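Local coordinates for protein guanylate kinase (Coxiella burnetii, PDB 3TR0) that catalyses the transfer of a phosphate group from ATP to GMP, giving GDP and ADP, and so probably serves GMP recycling, at residues 39-44 with 81-86; 22-27 with 173-177; 5-9 with 192-197. All blocks are in the same frame, centred on the assembly; numbering follows the deposited sequence. Where two conformers were deposited one is given.

In the fold
Interaction 1 lies in the mixed sheet that binds GMP; it is partly buried and the most polar of the three, built of strand hydrogen bonds, hydroxyl bonds and bonds to the nucleotide. Interaction 2, about 23 Å away between centres and on the opposite side of the chain's centre, belongs to the P-loop core: helix 20-30 meets helix 173-187 mainly through apolar side chains, without a hydrogen bond. Interaction 3 is a surface contact, where the lead-in to strand 9-13 meets helix 191-197, the helix after 173-187, through a lysine chain and a long salt bridge. Interaction 1 is nested along the chain within the loop closed by interaction 2, and that within interaction 3. None touches another.

Interaction 1: 39-44 with 81-86; sequences SHTTRP and RHYGTE. With 5GP (guanosine-5'-monophosphate), chain D.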
loop_
_atom_site.group_PDB
_atom_site.type_symbol
_atom_site.label_atom_id
_atom_site.label_comp_id
_atom_site.label_asym_id
_atom_site.label_seq_id
_atom_site.Cartn_x
_atom_site.Cartn_y
_atom_site.Cartn_z
ATOM N N SER A 39 4.628 11.147 22.778
ATOM C CA SER A 39 4.377 10.251 23.902
ATOM C C SER A 39 4.720 10.861 25.252
ATOM O O SER A 39 5.507 11.805 25.344
ATOM C CB SER A 39 5.182 8.956 23.734
ATOM O OG SER A 39 4.793 8.266 22.552
ATOM N N HIS A 40 4.120 10.304 26.298
ATOM C CA HIS A 40 4.544 10.563 27.666
ATOM C C HIS A 40 5.542 9.480 28.059
ATOM O O HIS A 40 5.412 8.329 27.640
ATOM C CB HIS A 40 3.342 10.541 28.613
ATOM C CG HIS A 40 2.468 11.753 28.519
ATOM N ND1 HIS A 40 1.543 11.931 27.511
ATOM C CD2 HIS A 40 2.361 12.842 29.319
ATOM C CE1 HIS A 40 0.915 13.079 27.688
ATOM N NE2 HIS A 40 1.391 13.652 28.781
ATOM N N THR A 41 6.542 9.847 28.853
ATOM C CA THR A 41 7.548 8.892 29.300
ATOM C C THR A 41 8.123 9.268 30.664
ATOM O O THR A 41 8.202 10.443 31.013
ATOM C CB THR A 41 8.707 8.777 28.293
ATOM O OG1 THR A 41 9.589 7.721 28.694
ATOM C CG2 THR A 41 9.486 10.078 28.223
ATOM N N THR A 42 8.518 8.255 31.428
ATOM C CA THR A 42 9.188 8.471 32.702
ATOM C C THR A 42 10.693 8.406 32.494
ATOM O O THR A 42 11.469 8.665 33.413
ATOM C CB THR A 42 8.788 7.416 33.743
ATOM O OG1 THR A 42 9.159 6.116 33.271
ATOM C CG2 THR A 42 7.289 7.452 33.995
ATOM N N ARG A 43 11.101 8.048 31.280
ATOM C CA ARG A 43 12.514 8.007 30.940
ATOM C C ARG A 43 13.111 9.388 31.188
ATOM O O ARG A 43 12.570 10.393 30.733
ATOM C CB ARG A 43 12.699 7.576 29.480
ATOM C CG ARG A 43 14.127 7.190 29.118
ATOM C CD ARG A 43 14.865 8.353 28.486
ATOM N NE ARG A 43 14.507 8.516 27.083
ATOM C CZ ARG A 43 14.602 9.661 26.417
ATOM N NH1 ARG A 43 15.029 10.754 27.033
ATOM N NH2 ARG A 43 14.265 9.712 25.136
ATOM N N PRO A 44 14.224 9.449 31.929
ATOM C CA PRO A 44 14.767 10.761 32.294
ATOM C C PRO A 44 15.036 11.639 31.074
ATOM O O PRO A 44 15.539 11.158 30.058
ATOM C CB PRO A 44 16.078 10.413 33.013
ATOM C CG PRO A 44 16.414 9.028 32.560
ATOM C CD PRO A 44 15.099 8.345 32.354
ATOM N N ARG A 81 11.536 1.693 32.156
ATOM C CA ARG A 81 10.901 3.004 32.084
ATOM C C ARG A 81 9.529 2.872 31.434
ATOM O O ARG A 81 9.226 1.859 30.800
ATOM C CB ARG A 81 11.768 3.993 31.301
ATOM C CG ARG A 81 13.148 4.227 31.899
ATOM C CD ARG A 81 13.070 4.926 33.246
ATOM N NE ARG A 81 14.403 5.178 33.792
ATOM C CZ ARG A 81 14.639 5.807 34.938
ATOM N NH1 ARG A 81 13.631 6.255 35.673
ATOM N NH2 ARG A 81 15.887 5.988 35.348
ATOM N N HIS A 82 8.702 3.897 31.591
ATOM C CA HIS A 82 7.333 3.845 31.106
ATOM C C HIS A 82 7.119 4.805 29.952
ATOM O O HIS A 82 7.622 5.929 29.966
ATOM C CB HIS A 82 6.348 4.140 32.238
ATOM C CG HIS A 82 6.372 3.119 33.332
ATOM N ND1 HIS A 82 5.854 1.853 33.176
ATOM C CD2 HIS A 82 6.858 3.176 34.595
ATOM C CE1 HIS A 82 6.018 1.172 34.298
ATOM N NE2 HIS A 82 6.624 1.953 35.174
ATOM N N TYR A 83 6.382 4.336 28.949
ATOM C CA TYR A 83 6.023 5.130 27.783
ATOM C C TYR A 83 4.555 4.883 27.439
ATOM O O TYR A 83 4.063 3.759 27.548
ATOM C CB TYR A 83 6.865 4.711 26.574
ATOM C CG TYR A 83 8.363 4.778 26.764
ATOM C CD1 TYR A 83 9.112 5.775 26.154
ATOM C CD2 TYR A 83 9.032 3.829 27.525
ATOM C CE1 TYR A 83 10.482 5.835 26.308
ATOM C CE2 TYR A 83 10.401 3.882 27.690
ATOM C CZ TYR A 83 11.121 4.886 27.077
ATOM O OH TYR A 83 12.487 4.945 27.232
ATOM N N GLY A 84 3.857 5.921 26.995
ATOM C CA GLY A 84 2.466 5.757 26.620
ATOM C C GLY A 84 1.962 6.781 25.626
ATOM O O GLY A 84 2.522 7.869 25.498
ATOM N N THR A 85 0.893 6.420 24.922
ATOM C CA THR A 85 0.252 7.307 23.962
ATOM C C THR A 85 -1.017 7.888 24.568
ATOM O O THR A 85 -1.979 7.163 24.818
ATOM C CB THR A 85 -0.127 6.553 22.668
ATOM O OG1 THR A 85 1.058 6.059 22.035
ATOM C CG2 THR A 85 -0.857 7.475 21.705
ATOM N N GLU A 86 -1.018 9.194 24.805
ATOM C CA GLU A 86 -2.195 9.859 25.353
ATOM C C GLU A 86 -3.354 9.705 24.368
ATOM O O GLU A 86 -3.232 10.028 23.182
ATOM C CB GLU A 86 -1.894 11.328 25.654
ATOM C CG GLU A 86 -2.895 12.007 26.586
ATOM C CD GLU A 86 -4.083 12.570 25.843
ATOM O OE1 GLU A 86 -3.876 13.168 24.767
ATOM O OE2 GLU A 86 -5.223 12.414 26.327
HETATM P P 5GP D . 13.785 6.223 23.862
HETATM O O1P 5GP D . 13.489 7.611 23.351
HETATM O O2P 5GP D . 13.903 6.023 25.350
HETATM O O3P 5GP D . 15.027 5.713 23.168
HETATM O "O5'" 5GP D . 12.713 5.206 23.272
HETATM C "C5'" 5GP D . 12.601 3.888 23.779
HETATM C "C4'" 5GP D . 11.610 3.081 22.984
HETATM O "O4'" 5GP D . 10.315 3.150 23.614
HETATM C "C3'" 5GP D . 11.347 3.572 21.570
HETATM O "O3'" 5GP D . 12.338 3.156 20.647
HETATM C "C2'" 5GP D . 9.960 3.018 21.262
HETATM O "O2'" 5GP D . 10.055 1.684 20.786
HETATM C "C1'" 5GP D . 9.307 2.984 22.649
HETATM N N9 5GP D . 8.303 4.047 22.827
HETATM C C8 5GP D . 8.450 5.378 22.775
HETATM N N7 5GP D . 7.247 5.953 23.025
HETATM C C5 5GP D . 6.351 4.959 23.232
HETATM C C6 5GP D . 4.992 4.907 23.523
HETATM O O6 5GP D . 4.315 5.957 23.643
HETATM N N1 5GP D . 4.405 3.714 23.673
HETATM C C2 5GP D . 5.094 2.571 23.548
HETATM N N2 5GP D . 4.487 1.370 23.701
HETATM N N3 5GP D . 6.408 2.590 23.264
HETATM C C4 5GP D . 7.040 3.771 23.112
HETATM O O HOH W 1 2.506 8.049 21.162
HETATM O O HOH W 2 1.185 10.939 24.870
#
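T41 sets its OG1 3.1 Å above the ring of Y83, offset toward the rim, while the GMP ribose oxygen O4' lies over the centre of the opposite face. With OG1 turned away from the backbone N (chi1 -173°), the hydroxyl reaches across to donate to H82 O at 2.9 Å and accepts R43 N in an ST turn. H82 O also takes T42 N, so one carbonyl receives two donors. T42 answers with its side chain: OG1 accepts the backbone N-H of H82 at 2.8 Å, nearly straight at 161°. H40 and G84 form the antiparallel hydrogen-bonded pair next along in the GMP-binding sheet of guanylate kinases.

Three side chains of these segments bind the nucleotide, alongside Y55, E74 and D105. Y83 OH donates to phosphate O2P at 2.6 Å, and R43 meets the phosphate edge-on, NE to O2P at 3.1 Å and NH2 to O1P at 2.9 Å, with the phosphorus in the guanidinium plane. R43 NH1 turns to P44 O and makes a salt bridge with D49. At the base, S39 OG donates to O6 at 2.6 Å and joins T85 OG1 through a water; T85 OG1 also bonds E74. The phosphate thus has a charged, two-pronged partner and a hydroxyl, the keto oxygen a neutral donor, consistent with selecting guanine.

Interaction 2: 22-27 with 173-177; sequences SLVRAL and FDQAV
F173 swings its ring across to segment 22-27 of helix 20-30 because CG stands opposite the backbone N (chi1 -170°), and L23 extends CD2 to meet it with CG beside its own N (chi1 -72°). Both helices belong to the P-loop NTPase fold: 20-30 is the helix that follows the phosphate-binding loop, and 173-187 is the helix after strand 166-169 at one edge of the parallel sheet. Their short segments cross at -62° with axes 9.9 Å apart, and no hydrogen bond joins them.

L23 CD2 is the shared point. It touches F173 CE1 at 3.6 Å, A176 CB at 3.7 Å and V177 CG2 at 3.8 Å, so one methyl sits among three side chains of a single helix turn. The phenyl also packs on A26, whose CB lies 3.7 Å from F173 CZ and near V177 CG2. V177 CG2 in turn lies over one face of the F173 ring, which backs the phenyl from within its own helix. Farther along, L27 continues the apolar seam onto L180, I181 and I184, and V24 faces strand 99-103. At the exposed margin the rim of the phenyl meets helix backbone, with S22 O near the ring plane and 3.5 Å from F173 CZ.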
loop_
_atom_site.group_PDB
_atom_site.type_symbol
_atom_site.label_atom_id
_atom_site.label_comp_id
_atom_site.label_asym_id
_atom_site.label_seq_id
_atom_site.Cartn_x
_atom_site.Cartn_y
_atom_site.Cartn_z
ATOM N N SER A 22 14.316 9.977 13.144
ATOM C CA SER A 22 14.660 10.871 12.041
ATOM C C SER A 22 13.810 10.613 10.797
ATOM O O SER A 22 13.388 11.552 10.124
ATOM C CB SER A 22 16.146 10.760 11.701
ATOM O OG SER A 22 16.936 11.240 12.777
ATOM N N LEU A 23 13.572 9.342 10.490
ATOM C CA LEU A 23 12.737 8.975 9.347
ATOM C C LEU A 23 11.331 9.538 9.497
ATOM O O LEU A 23 10.785 10.132 8.568
ATOM C CB LEU A 23 12.649 7.458 9.199
ATOM C CG LEU A 23 13.880 6.702 8.699
ATOM C CD1 LEU A 23 13.618 5.206 8.752
ATOM C CD2 LEU A 23 14.228 7.140 7.291
ATOM N N VAL A 24 10.748 9.325 10.669
ATOM C CA VAL A 24 9.387 9.768 10.940
ATOM C C VAL A 24 9.255 11.287 10.844
ATOM O O VAL A 24 8.255 11.799 10.345
ATOM C CB VAL A 24 8.898 9.271 12.314
ATOM C CG1 VAL A 24 7.556 9.885 12.651
ATOM C CG2 VAL A 24 8.794 7.751 12.314
ATOM N N ARG A 25 10.272 12.005 11.301
ATOM C CA ARG A 25 10.250 13.466 11.224
ATOM C C ARG A 25 10.306 13.982 9.787
ATOM O O ARG A 25 9.663 14.980 9.453
ATOM C CB ARG A 25 11.363 14.075 12.076
ATOM C CG ARG A 25 11.090 13.957 13.564
ATOM C CD ARG A 25 12.223 14.514 14.407
ATOM N NE ARG A 25 11.892 14.465 15.829
ATOM C CZ ARG A 25 12.771 14.635 16.812
ATOM N NH1 ARG A 25 14.048 14.856 16.532
ATOM N NH2 ARG A 25 12.373 14.576 18.076
ATOM N N ALA A 26 11.063 13.297 8.936
ATOM C CA ALA A 26 11.116 13.648 7.522
ATOM C C ALA A 26 9.807 13.284 6.828
ATOM O O ALA A 26 9.345 13.999 5.940
ATOM C CB ALA A 26 12.283 12.955 6.845
ATOM N N LEU A 27 9.218 12.164 7.232
ATOM C CA LEU A 27 7.946 11.718 6.674
ATOM C C LEU A 27 6.859 12.778 6.823
ATOM O O LEU A 27 6.127 13.072 5.875
ATOM C CB LEU A 27 7.495 10.424 7.349
ATOM C CG LEU A 27 6.150 9.852 6.896
ATOM C CD1 LEU A 27 6.167 9.543 5.410
ATOM C CD2 LEU A 27 5.811 8.609 7.692
ATOM N N PHE A 173 18.642 6.926 3.664
ATOM C CA PHE A 173 17.604 7.755 4.271
ATOM C C PHE A 173 16.499 8.167 3.299
ATOM O O PHE A 173 15.312 7.987 3.581
ATOM C CB PHE A 173 18.218 9.001 4.905
ATOM C CG PHE A 173 17.262 9.781 5.757
ATOM C CD1 PHE A 173 17.007 9.396 7.062
ATOM C CD2 PHE A 173 16.627 10.907 5.259
ATOM C CE1 PHE A 173 16.134 10.114 7.855
ATOM C CE2 PHE A 173 15.753 11.632 6.046
ATOM C CZ PHE A 173 15.506 11.235 7.346
ATOM N N ASP A 174 16.886 8.742 2.167
ATOM C CA ASP A 174 15.906 9.199 1.186
ATOM C C ASP A 174 15.018 8.064 0.690
ATOM O O ASP A 174 13.807 8.230 0.544
ATOM C CB ASP A 174 16.601 9.867 0.001
ATOM C CG ASP A 174 17.068 11.272 0.314
ATOM O OD1 ASP A 174 16.225 12.194 0.313
ATOM O OD2 ASP A 174 18.278 11.458 0.550
ATOM N N GLN A 175 15.619 6.911 0.423
ATOM C CA GLN A 175 14.859 5.778 -0.096
ATOM C C GLN A 175 13.889 5.235 0.950
ATOM O O GLN A 175 12.749 4.886 0.631
ATOM C CB GLN A 175 15.811 4.683 -0.584
ATOM C CG GLN A 175 16.688 5.145 -1.735
ATOM C CD GLN A 175 17.955 4.330 -1.868
ATOM O OE1 GLN A 175 18.039 3.210 -1.366
ATOM N NE2 GLN A 175 18.954 4.894 -2.539
ATOM N N ALA A 176 14.342 5.178 2.199
ATOM C CA ALA A 176 13.501 4.711 3.294
ATOM C C ALA A 176 12.312 5.644 3.509
ATOM O O ALA A 176 11.183 5.193 3.696
ATOM C CB ALA A 176 14.316 4.584 4.572
ATOM N N VAL A 177 12.567 6.950 3.492
ATOM C CA VAL A 177 11.483 7.926 3.582
ATOM C C VAL A 177 10.504 7.721 2.430
ATOM O O VAL A 177 9.293 7.666 2.639
ATOM C CB VAL A 177 12.006 9.372 3.560
ATOM C CG1 VAL A 177 10.843 10.360 3.522
ATOM C CG2 VAL A 177 12.894 9.634 4.773
#

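Interaction 3: 5-9 with 192-197; sequences NKANL and DVQEKK
V193 O accepts two backbone N-H groups, those of K196 and K197, both at 3.2 Å, while the CG2 methyl of V193 lies 3.9 Å from K6 O. K6 carries most of the contact. Its CG stands opposite the backbone N (chi1 -170°), and the chain runs extended along the helix before bending at the last torsion, chi4 -66°. On the way CB passes K196 CG, and CD comes within 3.3 Å of D192 O, so the aliphatic part of the lysine lies against the helix backbone. The bend then brings the ammonium over D192, whose side chain it crosses at about a right angle; K6 NZ to D192 OD2 is a long salt bridge of 4.0 Å. The other carboxylate oxygen, D192 OD1, makes a weak bond to V193 N.

Residues 5-8 lead into strand 9-13, the middle strand of the five-stranded parallel sheet of the P-loop fold, and helix 191-197 follows helix 173-187 near the C-terminus. This helix also reaches the dimer partner: Q194 NE2 donates to L167 O of the second subunit. N5, poorly ordered, rests its amide beside K196 and K197, with N5 OD1 3.0 Å from K197 N at an angle too poor for a hydrogen bond.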
loop_
_atom_site.group_PDB
_atom_site.type_symbol
_atom_site.label_atom_id
_atom_site.label_comp_id
_atom_site.label_asym_id
_atom_site.label_seq_id
_atom_site.Cartn_x
_atom_site.Cartn_y
_atom_site.Cartn_z
ATOM N N ASN A 5 -10.626 11.786 4.879
ATOM C CA ASN A 5 -11.607 11.840 5.957
ATOM C C ASN A 5 -11.971 10.465 6.517
ATOM O O ASN A 5 -13.025 10.290 7.128
ATOM C CB ASN A 5 -12.862 12.603 5.519
ATOM C CG ASN A 5 -13.305 12.241 4.117
ATOM O OD1 ASN A 5 -13.041 11.140 3.635
ATOM N ND2 ASN A 5 -13.979 13.171 3.451
ATOM N N LYS A 6 -11.099 9.488 6.287
ATOM C CA LYS A 6 -11.147 8.239 7.033
ATOM C C LYS A 6 -9.743 7.974 7.553
ATOM O O LYS A 6 -9.023 7.113 7.044
ATOM C CB LYS A 6 -11.636 7.072 6.179
ATOM C CG LYS A 6 -11.913 5.817 6.997
ATOM C CD LYS A 6 -12.741 4.807 6.226
ATOM C CE LYS A 6 -12.998 3.553 7.050
ATOM N NZ LYS A 6 -11.748 2.798 7.321
ATOM N N ALA A 7 -9.364 8.744 8.565
ATOM C CA ALA A 7 -8.002 8.750 9.072
ATOM C C ALA A 7 -7.645 7.428 9.730
ATOM O O ALA A 7 -8.509 6.722 10.240
ATOM C CB ALA A 7 -7.819 9.903 10.056
ATOM N N ASN A 8 -6.357 7.107 9.726
ATOM C CA ASN A 8 -5.897 5.830 10.240
ATOM C C ASN A 8 -4.710 6.043 11.167
ATOM O O ASN A 8 -4.131 7.132 11.210
ATOM C CB ASN A 8 -5.501 4.918 9.071
ATOM C CG ASN A 8 -5.543 3.442 9.431
ATOM O OD1 ASN A 8 -5.710 3.074 10.590
ATOM N ND2 ASN A 8 -5.393 2.590 8.427
ATOM N N LEU A 9 -4.364 5.004 11.916
ATOM C CA LEU A 9 -3.154 5.006 12.722
ATOM C C LEU A 9 -2.050 4.253 11.986
ATOM O O LEU A 9 -2.280 3.181 11.442
ATOM C CB LEU A 9 -3.415 4.336 14.069
ATOM C CG LEU A 9 -4.550 4.924 14.913
ATOM C CD1 LEU A 9 -4.699 4.136 16.205
ATOM C CD2 LEU A 9 -4.288 6.393 15.206
ATOM N N ASP A 192 -11.984 1.615 1.232
ATOM C CA ASP A 192 -12.661 2.089 2.436
ATOM C C ASP A 192 -12.425 3.579 2.682
ATOM O O ASP A 192 -13.350 4.310 3.043
ATOM C CB ASP A 192 -12.305 1.247 3.673
ATOM C CG ASP A 192 -10.806 1.056 3.866
ATOM O OD1 ASP A 192 -10.001 1.797 3.268
ATOM O OD2 ASP A 192 -10.433 0.148 4.639
ATOM N N VAL A 193 -11.190 4.025 2.479
ATOM C CA VAL A 193 -10.853 5.436 2.627
ATOM C C VAL A 193 -11.481 6.267 1.509
ATOM O O VAL A 193 -11.976 7.369 1.744
ATOM C CB VAL A 193 -9.335 5.666 2.609
ATOM C CG1 VAL A 193 -9.031 7.157 2.562
ATOM C CG2 VAL A 193 -8.678 5.013 3.829
ATOM N N GLN A 194 -11.455 5.734 0.292
ATOM C CA GLN A 194 -11.948 6.468 -0.874
ATOM C C GLN A 194 -13.467 6.611 -0.933
ATOM O O GLN A 194 -13.979 7.566 -1.521
ATOM C CB GLN A 194 -11.419 5.837 -2.167
ATOM C CG GLN A 194 -9.919 6.006 -2.367
ATOM C CD GLN A 194 -9.537 7.424 -2.742
ATOM O OE1 GLN A 194 -9.861 8.373 -2.036
ATOM N NE2 GLN A 194 -8.850 7.572 -3.865
ATOM N N GLU A 195 -14.185 5.655 -0.348
ATOM C CA GLU A 195 -15.637 5.758 -0.262
ATOM C C GLU A 195 -16.008 7.084 0.391
ATOM O O GLU A 195 -17.016 7.700 0.048
ATOM C CB GLU A 195 -16.225 4.595 0.546
ATOM C CG GLU A 195 -16.215 3.241 -0.161
ATOM C CD GLU A 195 -17.521 2.933 -0.876
ATOM O OE1 GLU A 195 -18.137 3.864 -1.433
ATOM O OE2 GLU A 195 -17.937 1.753 -0.880
ATOM N N LYS A 196 -15.174 7.524 1.330
ATOM C CA LYS A 196 -15.424 8.761 2.058
ATOM C C LYS A 196 -14.909 9.973 1.284
ATOM O O LYS A 196 -15.654 10.913 1.026
ATOM C CB LYS A 196 -14.772 8.705 3.444
ATOM C CG LYS A 196 -15.304 7.599 4.338
ATOM C CD LYS A 196 -16.631 7.989 4.969
ATOM C CE LYS A 196 -17.230 6.835 5.757
ATOM N NZ LYS A 196 -17.641 5.711 4.870
ATOM N N LYS A 197 -13.632 9.951 0.913
ATOM C CA LYS A 197 -13.021 11.083 0.218
ATOM C C LYS A 197 -13.634 11.370 -1.154
ATOM O O LYS A 197 -13.681 12.522 -1.587
ATOM C CB LYS A 197 -11.508 10.897 0.082
ATOM C CG LYS A 197 -10.833 12.045 -0.656
ATOM C CD LYS A 197 -9.323 11.901 -0.686
ATOM C CE LYS A 197 -8.681 13.056 -1.445
ATOM N NZ LYS A 197 -7.199 12.924 -1.532
#